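Bacteriocin immunity protein (Pseudomonas aeruginosa, PDB 4UHP) probably protects the producing bacterium by binding the nuclease domain of pyocin AP41, with which it forms an ultra-high-affinity complex. Local coordinates at residues E17-F22 with K43-V48; F23-G28 with S32-R37. One frame throughout, in Å; residues are numbered along the deposited sequence.

Contact 1 of 2, residues E17-F22 with K43-V48; sequences EIIEEF and KHFEEV
Ile19 and Phe45 make the apolar contact between helix 12-19 and the later turns of helix 31-49, and they illustrate how two helices can be joined by a few branched and aromatic side chains. The terminal methyl of the isoleucine does the touching: Ile19 CD1 lies 3.6 Å from Phe45 CD1 and equally near CE1, so it sits against one side bond of the ring, reached at a slant. Two bends bring it there. CG1 of Ile19 stands anti to the carbonyl carbon (chi1 -55°), and a second turn of similar size (chi2 -56°) swings CD1 toward the other helix, although CB starts out aimed elsewhere. The phenylalanine ring comes to meet it, with CG anti to its own backbone N.

One step along on each side, Ile18 and His44 form a looser pair, with Ile18 CD1 4.5 Å from His44 CD2. Here the isoleucine chain is extended. Within the histidine's own helix, CG2 of Val48 lies over one face of the imidazole, 4.2 Å above the plane and offset toward the rim, while NE2 is held by a hydrogen bond to the hydroxyl of Tyr10, a residue that Ile18 also touches.

Phe22 is turned toward helix 31-49 but reaches Met38, Leu41 and Val42, earlier on that helix; in its own segment the CA of Ile19 lies at its ring edge, in plane. Val72 and Ile71 pack on Ile19, and Val75 on Phe45, while Val57 and Ile58 also cover Phe45. Helices 12-19, 31-49, 56-59 and 68-81 thus converge round this pair, which forms part of the hydrophobic core of the four-helix fold of colicin and pyocin immunity proteins.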
ATOM      1  N   GLU D  17       2.558  20.046  -2.976  1.00 34.67           N
ATOM      2  CA  GLU D  17       1.197  20.030  -2.449  1.00 35.32           C
ATOM      3  C   GLU D  17       0.524  18.676  -2.655  1.00 33.06           C
ATOM      4  O   GLU D  17      -0.174  18.177  -1.769  1.00 36.45           O
ATOM      5  CB  GLU D  17       0.376  21.142  -3.109  1.00 43.25           C
ATOM      6  CG  GLU D  17      -1.095  21.148  -2.748  1.00 54.25           C
ATOM      7  CD  GLU D  17      -1.798  22.413  -3.200  1.00 60.16           C
ATOM      8  OE1 GLU D  17      -1.176  23.209  -3.935  1.00 61.10           O
ATOM      9  OE2 GLU D  17      -2.968  22.615  -2.811  1.00 63.90           O
ATOM     10  N   ILE D  18       0.740  18.085  -3.826  1.00 25.83           N
ATOM     11  CA  ILE D  18       0.197  16.768  -4.138  1.00 26.36           C
ATOM     12  C   ILE D  18       0.886  15.679  -3.322  1.00 28.12           C
ATOM     13  O   ILE D  18       0.231  14.773  -2.797  1.00 24.52           O
ATOM     14  CB  ILE D  18       0.341  16.439  -5.639  1.00 28.48           C
ATOM     15  CG1 ILE D  18      -0.460  17.428  -6.486  1.00 31.86           C
ATOM     16  CG2 ILE D  18      -0.106  15.016  -5.926  1.00 27.19           C
ATOM     17  CD1 ILE D  18      -0.379  17.151  -7.968  1.00 36.49           C
ATOM     18  N   ILE D  19       2.209  15.773  -3.216  1.00 25.62           N
ATOM     19  CA  ILE D  19       2.992  14.768  -2.506  1.00 23.64           C
ATOM     20  C   ILE D  19       2.631  14.716  -1.020  1.00 24.71           C
ATOM     21  O   ILE D  19       2.591  13.641  -0.418  1.00 18.23           O
ATOM     22  CB  ILE D  19       4.502  15.026  -2.659  1.00 22.61           C
ATOM     23  CG1 ILE D  19       4.877  15.100  -4.140  1.00 23.15           C
ATOM     24  CG2 ILE D  19       5.300  13.932  -1.977  1.00 21.42           C
ATOM     25  CD1 ILE D  19       4.471  13.868  -4.926  1.00 19.37           C
ATOM     26  N   GLU D  20       2.344  15.876  -0.439  1.00 25.72           N
ATOM     27  CA  GLU D  20       1.977  15.957   0.971  1.00 29.23           C
ATOM     28  C   GLU D  20       0.720  15.141   1.275  1.00 30.05           C
ATOM     29  O   GLU D  20       0.507  14.709   2.408  1.00 23.03           O
ATOM     30  CB  GLU D  20       1.770  17.416   1.382  1.00 35.22           C
ATOM     31  CG  GLU D  20       3.061  18.210   1.497  1.00 42.03           C
ATOM     32  CD  GLU D  20       2.824  19.695   1.697  1.00 49.11           C
ATOM     33  OE1 GLU D  20       1.698  20.164   1.423  1.00 52.33           O
ATOM     34  OE2 GLU D  20       3.768  20.395   2.119  1.00 51.96           O
ATOM     35  N   GLU D  21      -0.101  14.924   0.254  1.00 24.93           N
ATOM     36  CA  GLU D  21      -1.352  14.195   0.420  1.00 29.24           C
ATOM     37  C   GLU D  21      -1.093  12.705   0.667  1.00 23.87           C
ATOM     38  O   GLU D  21      -1.983  11.974   1.099  1.00 26.99           O
ATOM     39  CB  GLU D  21      -2.246  14.403  -0.808  1.00 34.98           C
ATOM     40  CG  GLU D  21      -3.719  14.112  -0.573  1.00 41.63           C
ATOM     41  CD  GLU D  21      -4.634  14.895  -1.504  1.00 40.36           C
ATOM     42  OE1 GLU D  21      -4.165  15.869  -2.131  1.00 38.79           O
ATOM     43  OE2 GLU D  21      -5.825  14.533  -1.609  1.00 39.52           O
ATOM     44  N   PHE D  22       0.135  12.265   0.408  1.00 23.58           N
ATOM     45  CA  PHE D  22       0.532  10.889   0.694  1.00 23.16           C
ATOM     46  C   PHE D  22       0.978  10.716   2.146  1.00 29.19           C
ATOM     47  O   PHE D  22       1.453   9.648   2.533  1.00 27.73           O
ATOM     48  CB  PHE D  22       1.652  10.449  -0.251  1.00 18.99           C
ATOM     49  CG  PHE D  22       1.222  10.335  -1.684  1.00 22.90           C
ATOM     50  CD1 PHE D  22       0.672   9.161  -2.166  1.00 25.24           C
ATOM     51  CD2 PHE D  22       1.360  11.407  -2.548  1.00 28.94           C
ATOM     52  CE1 PHE D  22       0.271   9.056  -3.483  1.00 29.42           C
ATOM     53  CE2 PHE D  22       0.962  11.309  -3.865  1.00 32.00           C
ATOM     54  CZ  PHE D  22       0.415  10.132  -4.333  1.00 31.19           C
ATOM     55  N   LYS D  43      -0.927   7.078  -9.781  1.00 34.77           N
ATOM     56  CA  LYS D  43      -0.739   6.803 -11.196  1.00 31.98           C
ATOM     57  C   LYS D  43      -0.433   8.089 -11.949  1.00 28.23           C
ATOM     58  O   LYS D  43       0.271   8.072 -12.955  1.00 32.76           O
ATOM     59  CB  LYS D  43      -1.966   6.097 -11.777  1.00 43.20           C
ATOM     60  CG  LYS D  43      -2.266   4.759 -11.100  1.00 49.34           C
ATOM     61  CD  LYS D  43      -0.971   4.000 -10.800  1.00 52.86           C
ATOM     62  CE  LYS D  43      -1.208   2.523 -10.532  1.00 58.56           C
ATOM     63  NZ  LYS D  43      -0.156   1.682 -11.169  1.00 61.96           N
ATOM     64  N   HIS D  44      -0.944   9.206 -11.444  1.00 26.33           N
ATOM     65  CA  HIS D  44      -0.608  10.512 -12.000  1.00 29.88           C
ATOM     66  C   HIS D  44       0.854  10.853 -11.723  1.00 24.44           C
ATOM     67  O   HIS D  44       1.556  11.365 -12.595  1.00 29.19           O
ATOM     68  CB  HIS D  44      -1.515  11.599 -11.425  1.00 32.02           C
ATOM     69  CG  HIS D  44      -1.136  12.983 -11.847  1.00 35.17           C
ATOM     70  ND1 HIS D  44      -1.339  13.453 -13.127  1.00 37.33           N
ATOM     71  CD2 HIS D  44      -0.559  13.998 -11.161  1.00 33.78           C
ATOM     72  CE1 HIS D  44      -0.909  14.700 -13.208  1.00 36.88           C
ATOM     73  NE2 HIS D  44      -0.429  15.053 -12.030  1.00 35.48           N
ATOM     74  N   PHE D  45       1.296  10.571 -10.500  1.00 23.11           N
ATOM     75  CA  PHE D  45       2.689  10.760 -10.107  1.00 21.68           C
ATOM     76  C   PHE D  45       3.622  10.014 -11.053  1.00 22.41           C
ATOM     77  O   PHE D  45       4.566  10.589 -11.596  1.00 21.16           O
ATOM     78  CB  PHE D  45       2.906  10.285  -8.664  1.00 19.40           C
ATOM     79  CG  PHE D  45       4.337  10.364  -8.203  1.00 19.58           C
ATOM     80  CD1 PHE D  45       4.821  11.514  -7.600  1.00 21.14           C
ATOM     81  CD2 PHE D  45       5.196   9.287  -8.367  1.00 21.01           C
ATOM     82  CE1 PHE D  45       6.134  11.592  -7.173  1.00 18.30           C
ATOM     83  CE2 PHE D  45       6.513   9.361  -7.948  1.00 20.27           C
ATOM     84  CZ  PHE D  45       6.981  10.515  -7.348  1.00 15.25           C
ATOM     85  N   GLU D  46       3.347   8.729 -11.248  1.00 23.43           N
ATOM     86  CA  GLU D  46       4.158   7.890 -12.125  1.00 28.41           C
ATOM     87  C   GLU D  46       4.143   8.391 -13.566  1.00 30.49           C
ATOM     88  O   GLU D  46       5.144   8.306 -14.280  1.00 29.91           O
ATOM     89  CB  GLU D  46       3.667   6.442 -12.070  1.00 27.98           C
ATOM     90  CG  GLU D  46       3.660   5.867 -10.668  1.00 24.31           C
ATOM     91  CD  GLU D  46       3.069   4.475 -10.600  1.00 29.96           C
ATOM     92  OE1 GLU D  46       2.352   4.071 -11.542  1.00 33.11           O
ATOM     93  OE2 GLU D  46       3.325   3.786  -9.593  1.00 31.15           O
ATOM     94  N   GLU D  47       3.000   8.920 -13.984  1.00 31.64           N
ATOM     95  CA  GLU D  47       2.828   9.387 -15.353  1.00 38.01           C
ATOM     96  C   GLU D  47       3.673  10.622 -15.655  1.00 37.09           C
ATOM     97  O   GLU D  47       4.397  10.654 -16.650  1.00 34.39           O
ATOM     98  CB  GLU D  47       1.354   9.690 -15.624  1.00 43.69           C
ATOM     99  CG  GLU D  47       1.086  10.307 -16.987  1.00 56.49           C
ATOM    100  CD  GLU D  47      -0.377  10.644 -17.190  1.00 63.78           C
ATOM    101  OE1 GLU D  47      -1.214  10.157 -16.401  1.00 64.54           O
ATOM    102  OE2 GLU D  47      -0.691  11.397 -18.136  1.00 69.36           O
ATOM    103  N   VAL D  48       3.586  11.633 -14.796  1.00 29.30           N
ATOM    104  CA  VAL D  48       4.212  12.920 -15.089  1.00 32.56           C
ATOM    105  C   VAL D  48       5.704  12.958 -14.758  1.00 27.61           C
ATOM    106  O   VAL D  48       6.451  13.720 -15.369  1.00 30.22           O
ATOM    107  CB  VAL D  48       3.510  14.074 -14.337  1.00 28.76           C
ATOM    108  CG1 VAL D  48       2.079  14.226 -14.823  1.00 35.63           C
ATOM    109  CG2 VAL D  48       3.552  13.849 -12.834  1.00 24.79           C
TER

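Contact 2 of 2, residues F23-G28 with S32-R37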
ATOM      1  N   PHE D  23       0.816  11.765   2.946  1.00 22.83           N
ATOM      2  CA  PHE D  23       1.236  11.736   4.343  1.00 28.93           C
ATOM      3  C   PHE D  23       0.143  12.253   5.273  1.00 23.96           C
ATOM      4  O   PHE D  23       0.170  11.995   6.473  1.00 26.50           O
ATOM      5  CB  PHE D  23       2.511  12.562   4.536  1.00 26.88           C
ATOM      6  CG  PHE D  23       3.708  12.006   3.818  1.00 22.58           C
ATOM      7  CD1 PHE D  23       3.939  12.310   2.486  1.00 26.45           C
ATOM      8  CD2 PHE D  23       4.608  11.185   4.477  1.00 23.21           C
ATOM      9  CE1 PHE D  23       5.042  11.799   1.822  1.00 28.24           C
ATOM     10  CE2 PHE D  23       5.714  10.674   3.821  1.00 23.94           C
ATOM     11  CZ  PHE D  23       5.930  10.980   2.490  1.00 26.04           C
ATOM     12  N   LYS D  24      -0.807  12.992   4.711  1.00 36.67           N
ATOM     13  CA  LYS D  24      -1.902  13.575   5.479  1.00 36.08           C
ATOM     14  C   LYS D  24      -3.210  13.460   4.711  1.00 35.18           C
ATOM     15  O   LYS D  24      -3.211  13.236   3.500  1.00 34.69           O
ATOM     16  CB  LYS D  24      -1.620  15.045   5.806  1.00 43.58           C
ATOM     17  CG  LYS D  24      -2.154  16.024   4.768  1.00 51.98           C
ATOM     18  CD  LYS D  24      -1.861  17.464   5.160  1.00 59.67           C
ATOM     19  CE  LYS D  24      -0.684  18.023   4.376  1.00 60.96           C
ATOM     20  NZ  LYS D  24      -0.673  19.513   4.361  1.00 64.06           N
ATOM     21  N   ASN D  25      -4.324  13.617   5.417  1.00 34.97           N
ATOM     22  CA  ASN D  25      -5.633  13.582   4.778  1.00 36.45           C
ATOM     23  C   ASN D  25      -6.099  14.976   4.377  1.00 37.96           C
ATOM     24  O   ASN D  25      -6.965  15.560   5.028  1.00 39.62           O
ATOM     25  CB  ASN D  25      -6.663  12.931   5.702  1.00 37.77           C
ATOM     26  CG  ASN D  25      -7.911  12.494   4.963  1.00 41.33           C
ATOM     27  OD1 ASN D  25      -8.133  12.876   3.814  1.00 44.74           O
ATOM     28  ND2 ASN D  25      -8.736  11.690   5.622  1.00 41.30           N
ATOM     29  N   LYS D  26      -5.523  15.501   3.299  1.00 35.88           N
ATOM     30  CA  LYS D  26      -5.883  16.824   2.801  1.00 37.59           C
ATOM     31  C   LYS D  26      -7.316  16.877   2.300  1.00 38.14           C
ATOM     32  O   LYS D  26      -8.043  17.831   2.574  1.00 43.49           O
ATOM     33  CB  LYS D  26      -4.935  17.250   1.678  1.00 37.50           C
ATOM     34  CG  LYS D  26      -3.791  18.129   2.137  1.00 41.56           C
ATOM     35  CD  LYS D  26      -3.103  18.795   0.963  1.00 47.63           C
ATOM     36  CE  LYS D  26      -2.007  19.732   1.426  1.00 50.78           C
ATOM     37  NZ  LYS D  26      -1.337  20.378   0.274  1.00 52.38           N
ATOM     38  N   SER D  27      -7.713  15.845   1.565  1.00 38.63           N
ATOM     39  CA  SER D  27      -9.016  15.809   0.918  1.00 40.46           C
ATOM     40  C   SER D  27     -10.148  15.671   1.928  1.00 40.23           C
ATOM     41  O   SER D  27     -11.241  16.199   1.720  1.00 45.22           O
ATOM     42  CB  SER D  27      -9.072  14.659  -0.087  1.00 40.02           C
ATOM     43  OG  SER D  27      -8.856  13.415   0.559  1.00 34.96           O
ATOM     44  N   GLY D  28      -9.881  14.960   3.018  1.00 38.43           N
ATOM     45  CA  GLY D  28     -10.889  14.707   4.033  1.00 40.17           C
ATOM     46  C   GLY D  28     -11.696  13.463   3.712  1.00 46.09           C
ATOM     47  O   GLY D  28     -12.546  13.035   4.496  1.00 41.26           O
ATOM     48  N   SER D  32     -13.350   4.001   0.704  1.00 46.42           N
ATOM     49  CA  SER D  32     -13.137   3.698  -0.704  1.00 43.76           C
ATOM     50  C   SER D  32     -12.905   4.952  -1.542  1.00 39.60           C
ATOM     51  O   SER D  32     -12.143   4.921  -2.504  1.00 40.41           O
ATOM     52  CB  SER D  32     -14.323   2.908  -1.262  1.00 46.52           C
ATOM     53  OG  SER D  32     -15.548   3.584  -1.032  1.00 48.86           O
ATOM     54  N   GLU D  33     -13.556   6.053  -1.178  1.00 40.14           N
ATOM     55  CA  GLU D  33     -13.407   7.299  -1.926  1.00 39.75           C
ATOM     56  C   GLU D  33     -12.011   7.881  -1.761  1.00 40.04           C
ATOM     57  O   GLU D  33     -11.447   8.443  -2.702  1.00 38.77           O
ATOM     58  CB  GLU D  33     -14.451   8.326  -1.489  1.00 43.65           C
ATOM     59  CG  GLU D  33     -15.849   8.029  -1.990  1.00 52.51           C
ATOM     60  CD  GLU D  33     -16.775   9.219  -1.859  1.00 61.02           C
ATOM     61  OE1 GLU D  33     -16.452  10.149  -1.088  1.00 62.03           O
ATOM     62  OE2 GLU D  33     -17.825   9.227  -2.533  1.00 67.66           O
ATOM     63  N   LEU D  34     -11.463   7.754  -0.558  1.00 34.99           N
ATOM     64  CA  LEU D  34     -10.110   8.214  -0.292  1.00 35.95           C
ATOM     65  C   LEU D  34      -9.121   7.383  -1.094  1.00 34.62           C
ATOM     66  O   LEU D  34      -8.185   7.915  -1.689  1.00 30.82           O
ATOM     67  CB  LEU D  34      -9.789   8.133   1.200  1.00 33.02           C
ATOM     68  CG  LEU D  34      -8.356   8.487   1.601  1.00 37.52           C
ATOM     69  CD1 LEU D  34      -8.008   9.905   1.172  1.00 29.62           C
ATOM     70  CD2 LEU D  34      -8.159   8.316   3.099  1.00 32.80           C
ATOM     71  N   GLU D  35      -9.351   6.076  -1.119  1.00 35.34           N
ATOM     72  CA  GLU D  35      -8.442   5.160  -1.794  1.00 33.79           C
ATOM     73  C   GLU D  35      -8.414   5.399  -3.298  1.00 31.15           C
ATOM     74  O   GLU D  35      -7.355   5.341  -3.919  1.00 29.06           O
ATOM     75  CB  GLU D  35      -8.824   3.709  -1.503  1.00 33.35           C
ATOM     76  CG  GLU D  35      -7.788   2.710  -1.980  1.00 40.04           C
ATOM     77  CD  GLU D  35      -7.865   1.393  -1.242  1.00 40.51           C
ATOM     78  OE1 GLU D  35      -8.904   1.128  -0.599  1.00 44.95           O
ATOM     79  OE2 GLU D  35      -6.882   0.626  -1.296  1.00 36.40           O
ATOM     80  N   LYS D  36      -9.577   5.670  -3.883  1.00 32.58           N
ATOM     81  CA  LYS D  36      -9.648   5.908  -5.321  1.00 36.61           C
ATOM     82  C   LYS D  36      -9.006   7.244  -5.697  1.00 34.92           C
ATOM     83  O   LYS D  36      -8.504   7.403  -6.809  1.00 38.25           O
ATOM     84  CB  LYS D  36     -11.097   5.853  -5.808  1.00 43.99           C
ATOM     85  CG  LYS D  36     -11.756   4.494  -5.615  1.00 58.27           C
ATOM     86  CD  LYS D  36     -12.509   4.054  -6.859  1.00 69.09           C
ATOM     87  CE  LYS D  36     -12.285   2.576  -7.149  1.00 73.93           C
ATOM     88  NZ  LYS D  36     -11.113   2.354  -8.041  1.00 74.93           N
ATOM     89  N   ARG D  37      -9.017   8.199  -4.773  1.00 30.51           N
ATOM     90  CA  ARG D  37      -8.306   9.453  -4.997  1.00 32.25           C
ATOM     91  C   ARG D  37      -6.800   9.227  -4.936  1.00 32.64           C
ATOM     92  O   ARG D  37      -6.054   9.726  -5.778  1.00 26.96           O
ATOM     93  CB  ARG D  37      -8.714  10.522  -3.979  1.00 33.94           C
ATOM     94  CG  ARG D  37      -7.767  11.717  -3.976  1.00 35.71           C
ATOM     95  CD  ARG D  37      -8.346  12.938  -3.283  1.00 36.77           C
ATOM     96  NE  ARG D  37      -7.410  14.057  -3.348  1.00 38.93           N
ATOM     97  CZ  ARG D  37      -7.321  14.901  -4.371  1.00 42.40           C
ATOM     98  NH1 ARG D  37      -8.123  14.763  -5.419  1.00 47.27           N
ATOM     99  NH2 ARG D  37      -6.434  15.884  -4.347  1.00 40.15           N
TER
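Ser27 faces both Leu34 and Arg37, one helical turn apart, where an Asx motif in the loop after helix 12-19 comes up against the early turns of helix 31-49. The serine divides its small side chain between them. Its hydroxyl oxygen OG lies 3.7 Å from Leu34 CD1, whereas its CB rests beside the arginine chain, 3.7 Å from Arg37 CD and as near to NE. OG itself stands between the backbone N and the carbonyl carbon (chi1 60°), and it is hydrogen-bonded to the backbone N of Leu29.

Leu34 projects from the helix toward the loop, and the same methyl, CD1, that meets the serine also comes within 4.0 Å of Asn25 OD1. The amide and the leucine pass each other at a slant, a contact of a polar group with a methyl and not of like with like. Arg37 runs out straight from CG to NE, its aliphatic part alongside Ser27. The extended chain carries NE to a salt bridge with the carboxylate of Glu21; the serine also packs on Glu21.

The loop is shaped from within by the asparagine. ND2 is bonded to the carbonyl O of Leu29, and OD1 accepts from the backbone of Gly28, whose positive phi (88°) is one that glycine adopts readily. That closing bond, Gly28 N to Asn25 OD1, spans 2.8 Å and is bent, with the donor 52° out of the carbonyl plane.

Overall arrangement
Both contacts join the first part of the chain to helix 31-49, contact 1 near its C-terminal end and contact 2 near its start, with centres about 12 Å apart. Along the sequence, contact 2 falls between the two segments of contact 1: helix 12-19 runs out into the loop 23-28, and the chain then turns back through helix 31-49. The centre of contact 1 lies about 3 Å from the centre of the chain, that of contact 2 about 15 Å. They also touch directly, Lys26 reaching back to the carbonyl of Glu17 in a probable hydrogen bond. Both lie beside the partner protein, which Phe22 and Lys43 reach in contact 1 and Glu35 in contact 2, so this helical hairpin carries part of the binding surface.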